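PDB 6GNF: glycogen synthase, which belongs to the starch synthase family of two-domain glycosyltransferases and binds adenosine-5'-diphosphate and a glycan. Local coordinates for residues 45-50 with 523-528; 85-90 with 104-109. One frame throughout, in Å; residues are numbered along the deposited sequence.

Interaction 1 (45-50 with 523-528); sequences EGLPEE and VSWKKP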
ATOM      1  N   GLU A  45      -9.544  -1.807   4.023  1.00 52.75           N
ATOM      2  CA  GLU A  45     -10.466  -2.873   4.385  1.00 53.37           C
ATOM      3  C   GLU A  45     -10.395  -3.153   5.884  1.00 53.30           C
ATOM      4  O   GLU A  45     -11.411  -3.100   6.562  1.00 55.01           O
ATOM      5  CB  GLU A  45     -10.153  -4.151   3.609  1.00 55.49           C
ATOM      6  CG  GLU A  45     -11.137  -5.280   3.896  1.00 58.67           C
ATOM      7  CD  GLU A  45     -10.746  -6.617   3.288  1.00 59.16           C
ATOM      8  OE1 GLU A  45      -9.731  -6.692   2.576  1.00 59.54           O
ATOM      9  OE2 GLU A  45     -11.463  -7.605   3.510  1.00 65.50           O
ATOM     10  N   GLY A  46      -9.196  -3.457   6.376  1.00 51.10           N
ATOM     11  CA  GLY A  46      -9.009  -3.971   7.728  1.00 51.37           C
ATOM     12  C   GLY A  46      -9.175  -2.992   8.869  1.00 51.32           C
ATOM     13  O   GLY A  46      -9.797  -3.306   9.879  1.00 52.53           O
ATOM     14  N   LEU A  47      -8.602  -1.806   8.720  1.00 50.61           N
ATOM     15  CA  LEU A  47      -8.648  -0.809   9.790  1.00 51.58           C
ATOM     16  C   LEU A  47     -10.084  -0.313  10.031  1.00 49.70           C
ATOM     17  O   LEU A  47     -10.536  -0.299  11.175  1.00 54.08           O
ATOM     18  CB  LEU A  47      -7.655   0.335   9.515  1.00 51.17           C
ATOM     19  CG  LEU A  47      -7.666   1.552  10.448  1.00 52.28           C
ATOM     20  CD1 LEU A  47      -7.562   1.150  11.916  1.00 52.91           C
ATOM     21  CD2 LEU A  47      -6.543   2.514  10.075  1.00 51.27           C
ATOM     22  N   PRO A  48     -10.820   0.049   8.966  1.00 48.36           N
ATOM     23  CA  PRO A  48     -12.222   0.437   9.190  1.00 48.12           C
ATOM     24  C   PRO A  48     -13.082  -0.649   9.820  1.00 50.08           C
ATOM     25  O   PRO A  48     -13.934  -0.336  10.652  1.00 50.52           O
ATOM     26  CB  PRO A  48     -12.714   0.769   7.778  1.00 47.96           C
ATOM     27  CG  PRO A  48     -11.491   1.283   7.107  1.00 47.15           C
ATOM     28  CD  PRO A  48     -10.413   0.341   7.581  1.00 47.32           C
ATOM     29  N   GLU A  49     -12.863  -1.909   9.441  1.00 51.34           N
ATOM     30  CA  GLU A  49     -13.605  -3.020  10.037  1.00 52.48           C
ATOM     31  C   GLU A  49     -13.327  -3.141  11.528  1.00 53.50           C
ATOM     32  O   GLU A  49     -14.235  -3.390  12.307  1.00 53.67           O
ATOM     33  CB  GLU A  49     -13.318  -4.342   9.313  1.00 55.37           C
ATOM     34  CG  GLU A  49     -14.043  -4.445   7.977  1.00 57.79           C
ATOM     35  CD  GLU A  49     -13.779  -5.722   7.192  1.00 61.28           C
ATOM     36  OE1 GLU A  49     -14.187  -5.762   6.009  1.00 64.52           O
ATOM     37  OE2 GLU A  49     -13.120  -6.650   7.703  1.00 64.67           O
ATOM     38  N   GLU A  50     -12.079  -2.918  11.929  1.00 54.36           N
ATOM     39  CA  GLU A  50     -11.709  -2.994  13.348  1.00 56.04           C
ATOM     40  C   GLU A  50     -12.326  -1.826  14.113  1.00 53.51           C
ATOM     41  O   GLU A  50     -12.824  -1.991  15.213  1.00 53.95           O
ATOM     42  CB  GLU A  50     -10.185  -3.002  13.514  1.00 57.50           C
ATOM     43  CG  GLU A  50      -9.701  -3.069  14.960  1.00 61.30           C
ATOM     44  CD  GLU A  50     -10.085  -4.358  15.680  1.00 65.63           C
ATOM     45  OE1 GLU A  50     -10.371  -5.366  14.994  1.00 67.86           O
ATOM     46  OE2 GLU A  50     -10.110  -4.364  16.942  1.00 66.96           O
ATOM     47  N   VAL A 523      -0.366  -9.568  15.099  1.00 64.55           N
ATOM     48  CA  VAL A 523      -0.255  -8.545  14.064  1.00 64.27           C
ATOM     49  C   VAL A 523      -1.643  -8.097  13.573  1.00 63.61           C
ATOM     50  O   VAL A 523      -1.790  -7.644  12.441  1.00 62.61           O
ATOM     51  CB  VAL A 523       0.610  -9.039  12.877  1.00 63.63           C
ATOM     52  CG1 VAL A 523       2.057  -9.184  13.302  1.00 65.48           C
ATOM     53  CG2 VAL A 523       0.102 -10.359  12.315  1.00 63.84           C
ATOM     54  N   SER A 524      -2.663  -8.278  14.411  1.00 64.19           N
ATOM     55  CA  SER A 524      -4.022  -7.866  14.063  1.00 63.10           C
ATOM     56  C   SER A 524      -4.162  -6.354  14.166  1.00 61.93           C
ATOM     57  O   SER A 524      -3.231  -5.661  14.613  1.00 61.30           O
ATOM     58  CB  SER A 524      -5.036  -8.527  14.981  1.00 64.47           C
ATOM     59  OG  SER A 524      -4.915  -8.014  16.293  1.00 70.20           O
ATOM     60  N   TRP A 525      -5.326  -5.846  13.753  1.00 59.56           N
ATOM     61  CA  TRP A 525      -5.610  -4.415  13.803  1.00 58.77           C
ATOM     62  C   TRP A 525      -5.955  -3.888  15.201  1.00 61.43           C
ATOM     63  O   TRP A 525      -6.055  -2.687  15.400  1.00 62.45           O
ATOM     64  CB  TRP A 525      -6.725  -4.067  12.816  1.00 55.34           C
ATOM     65  CG  TRP A 525      -6.213  -3.880  11.447  1.00 54.20           C
ATOM     66  CD1 TRP A 525      -6.381  -4.716  10.386  1.00 54.05           C
ATOM     67  CD2 TRP A 525      -5.405  -2.798  10.984  1.00 53.25           C
ATOM     68  NE1 TRP A 525      -5.735  -4.211   9.280  1.00 51.87           N
ATOM     69  CE2 TRP A 525      -5.129  -3.035   9.620  1.00 51.40           C
ATOM     70  CE3 TRP A 525      -4.894  -1.647  11.585  1.00 53.04           C
ATOM     71  CZ2 TRP A 525      -4.361  -2.170   8.851  1.00 52.20           C
ATOM     72  CZ3 TRP A 525      -4.134  -0.778  10.817  1.00 53.34           C
ATOM     73  CH2 TRP A 525      -3.873  -1.047   9.463  1.00 52.97           C
ATOM     74  N   LYS A 526      -6.133  -4.786  16.160  1.00 67.38           N
ATOM     75  CA  LYS A 526      -6.598  -4.444  17.507  1.00 71.73           C
ATOM     76  C   LYS A 526      -5.809  -3.301  18.165  1.00 71.19           C
ATOM     77  O   LYS A 526      -6.377  -2.252  18.472  1.00 71.65           O
ATOM     78  CB  LYS A 526      -6.564  -5.705  18.372  1.00 75.89           C
ATOM     79  CG  LYS A 526      -7.465  -5.712  19.596  1.00 82.18           C
ATOM     80  CD  LYS A 526      -7.902  -7.147  19.917  1.00 88.15           C
ATOM     81  CE  LYS A 526      -7.669  -7.532  21.369  1.00 93.16           C
ATOM     82  NZ  LYS A 526      -8.432  -6.676  22.320  1.00 95.89           N
ATOM     83  N   LYS A 527      -4.501  -3.486  18.329  1.00 70.96           N
ATOM     84  CA  LYS A 527      -3.644  -2.477  18.971  1.00 71.62           C
ATOM     85  C   LYS A 527      -3.446  -1.200  18.158  1.00 65.00           C
ATOM     86  O   LYS A 527      -3.475  -0.115  18.734  1.00 66.60           O
ATOM     87  CB  LYS A 527      -2.273  -3.062  19.313  1.00 75.08           C
ATOM     88  CG  LYS A 527      -2.303  -4.064  20.449  1.00 82.93           C
ATOM     89  CD  LYS A 527      -1.003  -4.847  20.513  1.00 87.79           C
ATOM     90  CE  LYS A 527      -1.131  -6.089  21.380  1.00 93.98           C
ATOM     91  NZ  LYS A 527      -1.256  -5.752  22.825  1.00 99.29           N
ATOM     92  N   PRO A 528      -3.133  -1.327  16.859  1.00 59.13           N
ATOM     93  CA  PRO A 528      -2.989  -0.089  16.100  1.00 57.83           C
ATOM     94  C   PRO A 528      -4.293   0.701  15.970  1.00 56.95           C
ATOM     95  O   PRO A 528      -4.264   1.928  16.073  1.00 58.71           O
ATOM     96  CB  PRO A 528      -2.473  -0.554  14.732  1.00 55.37           C
ATOM     97  CG  PRO A 528      -2.677  -2.018  14.696  1.00 56.75           C
ATOM     98  CD  PRO A 528      -2.632  -2.488  16.112  1.00 57.81           C
TER

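Interaction 2 (85-90 with 104-109); sequences EKTNVR and VDHHVY. With SO4 (sulfate ion), chain G.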
ATOM      1  N   GLU A  85     -15.239  21.549 -16.367  1.00 67.03           N
ATOM      2  CA  GLU A  85     -16.589  21.113 -16.713  1.00 69.32           C
ATOM      3  C   GLU A  85     -17.393  20.754 -15.453  1.00 66.80           C
ATOM      4  O   GLU A  85     -16.914  20.043 -14.572  1.00 63.67           O
ATOM      5  CB  GLU A  85     -16.529  19.914 -17.666  1.00 72.79           C
ATOM      6  CG  GLU A  85     -17.881  19.294 -18.029  1.00 79.18           C
ATOM      7  CD  GLU A  85     -17.782  17.845 -18.517  1.00 84.91           C
ATOM      8  OE1 GLU A  85     -17.469  17.624 -19.710  1.00 88.25           O
ATOM      9  OE2 GLU A  85     -18.049  16.919 -17.714  1.00 87.25           O
ATOM     10  N   LYS A  86     -18.633  21.232 -15.407  1.00 67.36           N
ATOM     11  CA  LYS A  86     -19.583  20.883 -14.356  1.00 67.83           C
ATOM     12  C   LYS A  86     -20.206  19.535 -14.690  1.00 61.58           C
ATOM     13  O   LYS A  86     -20.589  19.293 -15.832  1.00 61.27           O
ATOM     14  CB  LYS A  86     -20.680  21.955 -14.249  1.00 74.15           C
ATOM     15  CG  LYS A  86     -20.427  23.045 -13.209  1.00 81.82           C
ATOM     16  CD  LYS A  86     -19.051  23.710 -13.310  1.00 90.34           C
ATOM     17  CE  LYS A  86     -18.844  24.493 -14.603  1.00 97.75           C
ATOM     18  NZ  LYS A  86     -19.909  25.506 -14.857  1.00101.78           N
ATOM     19  N   THR A  87     -20.307  18.652 -13.703  1.00 55.68           N
ATOM     20  CA  THR A  87     -20.858  17.315 -13.935  1.00 55.27           C
ATOM     21  C   THR A  87     -21.533  16.798 -12.656  1.00 52.81           C
ATOM     22  O   THR A  87     -21.622  17.531 -11.683  1.00 52.30           O
ATOM     23  CB  THR A  87     -19.749  16.355 -14.445  1.00 54.49           C
ATOM     24  OG1 THR A  87     -20.341  15.155 -14.941  1.00 54.62           O
ATOM     25  CG2 THR A  87     -18.736  16.044 -13.340  1.00 52.69           C
ATOM     26  N   ASN A  88     -22.061  15.577 -12.700  1.00 54.02           N
ATOM     27  CA  ASN A  88     -22.728  14.960 -11.551  1.00 54.98           C
ATOM     28  C   ASN A  88     -22.136  13.607 -11.266  1.00 49.90           C
ATOM     29  O   ASN A  88     -21.764  12.911 -12.179  1.00 48.92           O
ATOM     30  CB  ASN A  88     -24.212  14.725 -11.852  1.00 60.08           C
ATOM     31  CG  ASN A  88     -24.969  15.998 -12.050  1.00 67.91           C
ATOM     32  OD1 ASN A  88     -25.394  16.284 -13.165  1.00 78.00           O
ATOM     33  ND2 ASN A  88     -25.110  16.800 -11.000  1.00 70.75           N
ATOM     34  N   VAL A  89     -22.099  13.223 -10.001  1.00 47.20           N
ATOM     35  CA  VAL A  89     -21.817  11.837  -9.639  1.00 49.38           C
ATOM     36  C   VAL A  89     -23.081  11.212  -9.049  1.00 49.83           C
ATOM     37  O   VAL A  89     -23.974  11.930  -8.599  1.00 48.57           O
ATOM     38  CB  VAL A  89     -20.622  11.726  -8.672  1.00 47.68           C
ATOM     39  CG1 VAL A  89     -19.359  12.230  -9.352  1.00 48.45           C
ATOM     40  CG2 VAL A  89     -20.869  12.490  -7.380  1.00 47.50           C
ATOM     41  N   ARG A  90     -23.205   9.893  -9.177  1.00 49.87           N
ATOM     42  CA  ARG A  90     -24.186   9.114  -8.434  1.00 48.63           C
ATOM     43  C   ARG A  90     -23.425   8.368  -7.349  1.00 47.24           C
ATOM     44  O   ARG A  90     -22.216   8.186  -7.462  1.00 51.05           O
ATOM     45  CB  ARG A  90     -24.897   8.116  -9.335  1.00 50.49           C
ATOM     46  CG  ARG A  90     -25.736   8.737 -10.439  1.00 51.90           C
ATOM     47  CD  ARG A  90     -26.474   7.673 -11.238  1.00 53.31           C
ATOM     48  NE  ARG A  90     -25.554   6.721 -11.859  1.00 55.39           N
ATOM     49  CZ  ARG A  90     -25.900   5.535 -12.372  1.00 57.21           C
ATOM     50  NH1 ARG A  90     -27.162   5.122 -12.354  1.00 58.37           N
ATOM     51  NH2 ARG A  90     -24.970   4.748 -12.908  1.00 57.24           N
ATOM     52  N   VAL A 104     -18.375   6.159  -5.644  1.00 45.00           N
ATOM     53  CA  VAL A 104     -18.660   7.315  -6.466  1.00 44.54           C
ATOM     54  C   VAL A 104     -18.713   6.881  -7.921  1.00 45.57           C
ATOM     55  O   VAL A 104     -17.718   6.431  -8.476  1.00 45.83           O
ATOM     56  CB  VAL A 104     -17.582   8.395  -6.277  1.00 43.73           C
ATOM     57  CG1 VAL A 104     -17.928   9.641  -7.078  1.00 44.92           C
ATOM     58  CG2 VAL A 104     -17.433   8.735  -4.804  1.00 42.28           C
ATOM     59  N   ASP A 105     -19.870   7.056  -8.548  1.00 46.21           N
ATOM     60  CA  ASP A 105     -20.092   6.567  -9.895  1.00 48.69           C
ATOM     61  C   ASP A 105     -20.029   7.690 -10.930  1.00 50.52           C
ATOM     62  O   ASP A 105     -20.714   8.703 -10.822  1.00 50.04           O
ATOM     63  CB  ASP A 105     -21.443   5.876  -9.990  1.00 50.03           C
ATOM     64  CG  ASP A 105     -21.741   5.356 -11.393  1.00 53.15           C
ATOM     65  OD1 ASP A 105     -21.061   4.432 -11.896  1.00 53.77           O
ATOM     66  OD2 ASP A 105     -22.689   5.894 -12.018  1.00 54.11           O
ATOM     67  N   HIS A 106     -19.212   7.479 -11.959  1.00 51.00           N
ATOM     68  CA  HIS A 106     -19.079   8.409 -13.073  1.00 50.04           C
ATOM     69  C   HIS A 106     -18.444   7.678 -14.246  1.00 52.63           C
ATOM     70  O   HIS A 106     -17.642   6.774 -14.051  1.00 52.77           O
ATOM     71  CB  HIS A 106     -18.202   9.597 -12.684  1.00 47.92           C
ATOM     72  CG  HIS A 106     -18.345  10.772 -13.594  1.00 49.13           C
ATOM     73  ND1 HIS A 106     -17.695  10.866 -14.805  1.00 50.95           N
ATOM     74  CD2 HIS A 106     -19.079  11.902 -13.475  1.00 50.18           C
ATOM     75  CE1 HIS A 106     -18.023  11.998 -15.398  1.00 50.70           C
ATOM     76  NE2 HIS A 106     -18.863  12.649 -14.611  1.00 50.41           N
ATOM     77  N   HIS A 107     -18.776   8.110 -15.456  1.00 55.88           N
ATOM     78  CA  HIS A 107     -18.249   7.513 -16.678  1.00 60.21           C
ATOM     79  C   HIS A 107     -16.707   7.385 -16.664  1.00 57.85           C
ATOM     80  O   HIS A 107     -16.182   6.382 -17.106  1.00 57.49           O
ATOM     81  CB  HIS A 107     -18.793   8.295 -17.902  1.00 64.89           C
ATOM     82  CG  HIS A 107     -18.036   8.084 -19.171  1.00 75.21           C
ATOM     83  ND1 HIS A 107     -18.333   7.051 -20.040  1.00 81.18           N
ATOM     84  CD2 HIS A 107     -17.062   8.810 -19.770  1.00 79.61           C
ATOM     85  CE1 HIS A 107     -17.545   7.124 -21.098  1.00 82.60           C
ATOM     86  NE2 HIS A 107     -16.760   8.179 -20.956  1.00 84.93           N
ATOM     87  N   VAL A 108     -16.000   8.345 -16.075  1.00 55.17           N
ATOM     88  CA  VAL A 108     -14.542   8.346 -16.107  1.00 55.20           C
ATOM     89  C   VAL A 108     -13.928   7.321 -15.167  1.00 55.96           C
ATOM     90  O   VAL A 108     -12.731   7.092 -15.255  1.00 58.68           O
ATOM     91  CB  VAL A 108     -13.925   9.737 -15.785  1.00 53.14           C
ATOM     92  CG1 VAL A 108     -14.505  10.804 -16.695  1.00 53.92           C
ATOM     93  CG2 VAL A 108     -14.120  10.121 -14.322  1.00 51.19           C
ATOM     94  N   TYR A 109     -14.711   6.775 -14.233  1.00 54.57           N
ATOM     95  CA  TYR A 109     -14.226   5.702 -13.373  1.00 54.20           C
ATOM     96  C   TYR A 109     -14.579   4.335 -13.931  1.00 59.27           C
ATOM     97  O   TYR A 109     -13.735   3.444 -13.940  1.00 61.06           O
ATOM     98  CB  TYR A 109     -14.792   5.811 -11.962  1.00 52.92           C
ATOM     99  CG  TYR A 109     -14.480   7.089 -11.239  1.00 51.91           C
ATOM    100  CD1 TYR A 109     -13.184   7.587 -11.180  1.00 52.66           C
ATOM    101  CD2 TYR A 109     -15.478   7.792 -10.577  1.00 51.01           C
ATOM    102  CE1 TYR A 109     -12.902   8.761 -10.509  1.00 51.08           C
ATOM    103  CE2 TYR A 109     -15.201   8.962  -9.902  1.00 50.96           C
ATOM    104  CZ  TYR A 109     -13.907   9.442  -9.873  1.00 49.72           C
ATOM    105  OH  TYR A 109     -13.633  10.606  -9.214  1.00 46.99           O
TER
HETATM  106  S   SO4 G 603     -25.398   0.956 -13.803  1.00 88.15           S
HETATM  107  O1  SO4 G 603     -26.325   2.106 -13.643  1.00 82.30           O
HETATM  108  O2  SO4 G 603     -24.000   1.400 -14.032  1.00 84.06           O
HETATM  109  O3  SO4 G 603     -25.838   0.177 -14.981  1.00 94.98           O
HETATM  110  O4  SO4 G 603     -25.452   0.100 -12.595  1.00 86.02           O

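Interaction 1 (45-50 with 523-528)
Trp525 lays its indole flat on the backbone of Gly46 and Leu47, where the chain, on its way into the C-terminal helix 526-540, packs against helix 39-54 of the N-terminal Rossmann-like domain. Such a return of the C-terminal helix to the first domain is a hallmark of the GT-B fold. Starting from the root of the tryptophan, Trp525 CB sits 3.7 Å from Glu50 CB. Further out, Trp525 CD1 lies 3.6 Å from Gly46 C, and Trp525 NE1 is just as near Gly46 CA. With no side chain at Gly46, nothing stands between the ring and the helix backbone. The six-membered ring is covered by Leu47: its CB stands 3.8 Å from the ring centroid and only 7° off the normal, a CH-pi contact over the face. Leu47 CG is anti to the backbone N (chi1 174°), which carries CD1 out to 3.9 Å from Trp525 CE3 at the ring's rim; Leu47 also touches Ala529 and Tyr532 of helix 526-540. Ahead of the turn that leads into the helix, Ser524 OG accepts a weak capping bond from Lys526 N. Glu50 passes the tryptophan root with its chain extended at chi1 and bent at chi2 (64°). Its carboxylate makes no salt bridge with Lys526, whose NZ is 6.1 Å from Glu50 OE2; that oxygen rests instead 3.6 Å from Lys526 CA.

Interaction 2 (85-90 with 104-109)
Arg90 and Asp105 run side by side from neighbouring strands, pointing the same way, and Arg90 grips a single carboxylate oxygen with two nitrogens. Its chain is straight at chi2 and folds at chi3 (-59°), turning the guanidinium back so that Arg90 NH2 reaches Asp105 OD2 at 2.7 Å while Arg90 NE meets the same Asp105 OD2 at 3.0 Å. Both come in edge-on from the guanidinium but from one face of the carboxylate, the two planes being 58° apart. The other oxygen, OD1, is engaged by Arg64 in a second salt bridge. On the adjoining edge of the guanidinium, Arg90 NH2 also donates to O1 of a sulfate ion, probably from the crystallisation liquor, at 3.1 Å; Arg64 bonds this sulfate too. Underneath, Arg90 and Asp105 form an antiparallel hydrogen-bonded pair of the beta hairpin 85-96/99-105, with Asp105 N giving to Arg90 O at 2.8 Å. Val89 CG1 meets Val104 CG1 at 3.7 Å beside this pair. Past Asp105 the strand ends, and His106 becomes the N-cap of helix 107-110. A first torsion of -163° turns the ring away from the backbone N, and the imidazole reaches toward strand 85-96 and uses both ring nitrogens: ND1 accepts nearly straight, in the ring plane, from Val108 N, whereas His106 NE2 shares a hydrogen bond with Thr87 OG1 at 2.9 Å. The same ring edge brings His106 CD2 within 3.1 Å of Asn88 O.

In the fold
From the N terminus the chain lays down strand 23-27 and then helix 39-54, which supplies residues 45-50. Strands 57-63, 72-82 and 85-96 follow, and the turn back into 99-105 closes the short loop of interaction 2, with 13 residues between its segments. That contact belongs to the outer part of the nine-stranded sheet of the first domain. The chain then completes this domain, builds the six-stranded parallel sheet of the second and returns, so interaction 1 spans 472 residues, encloses interaction 2 entirely and joins the approach to the C-terminal helix to helix 39-54 of the first domain. The two do not touch; their centres are 31 Å apart.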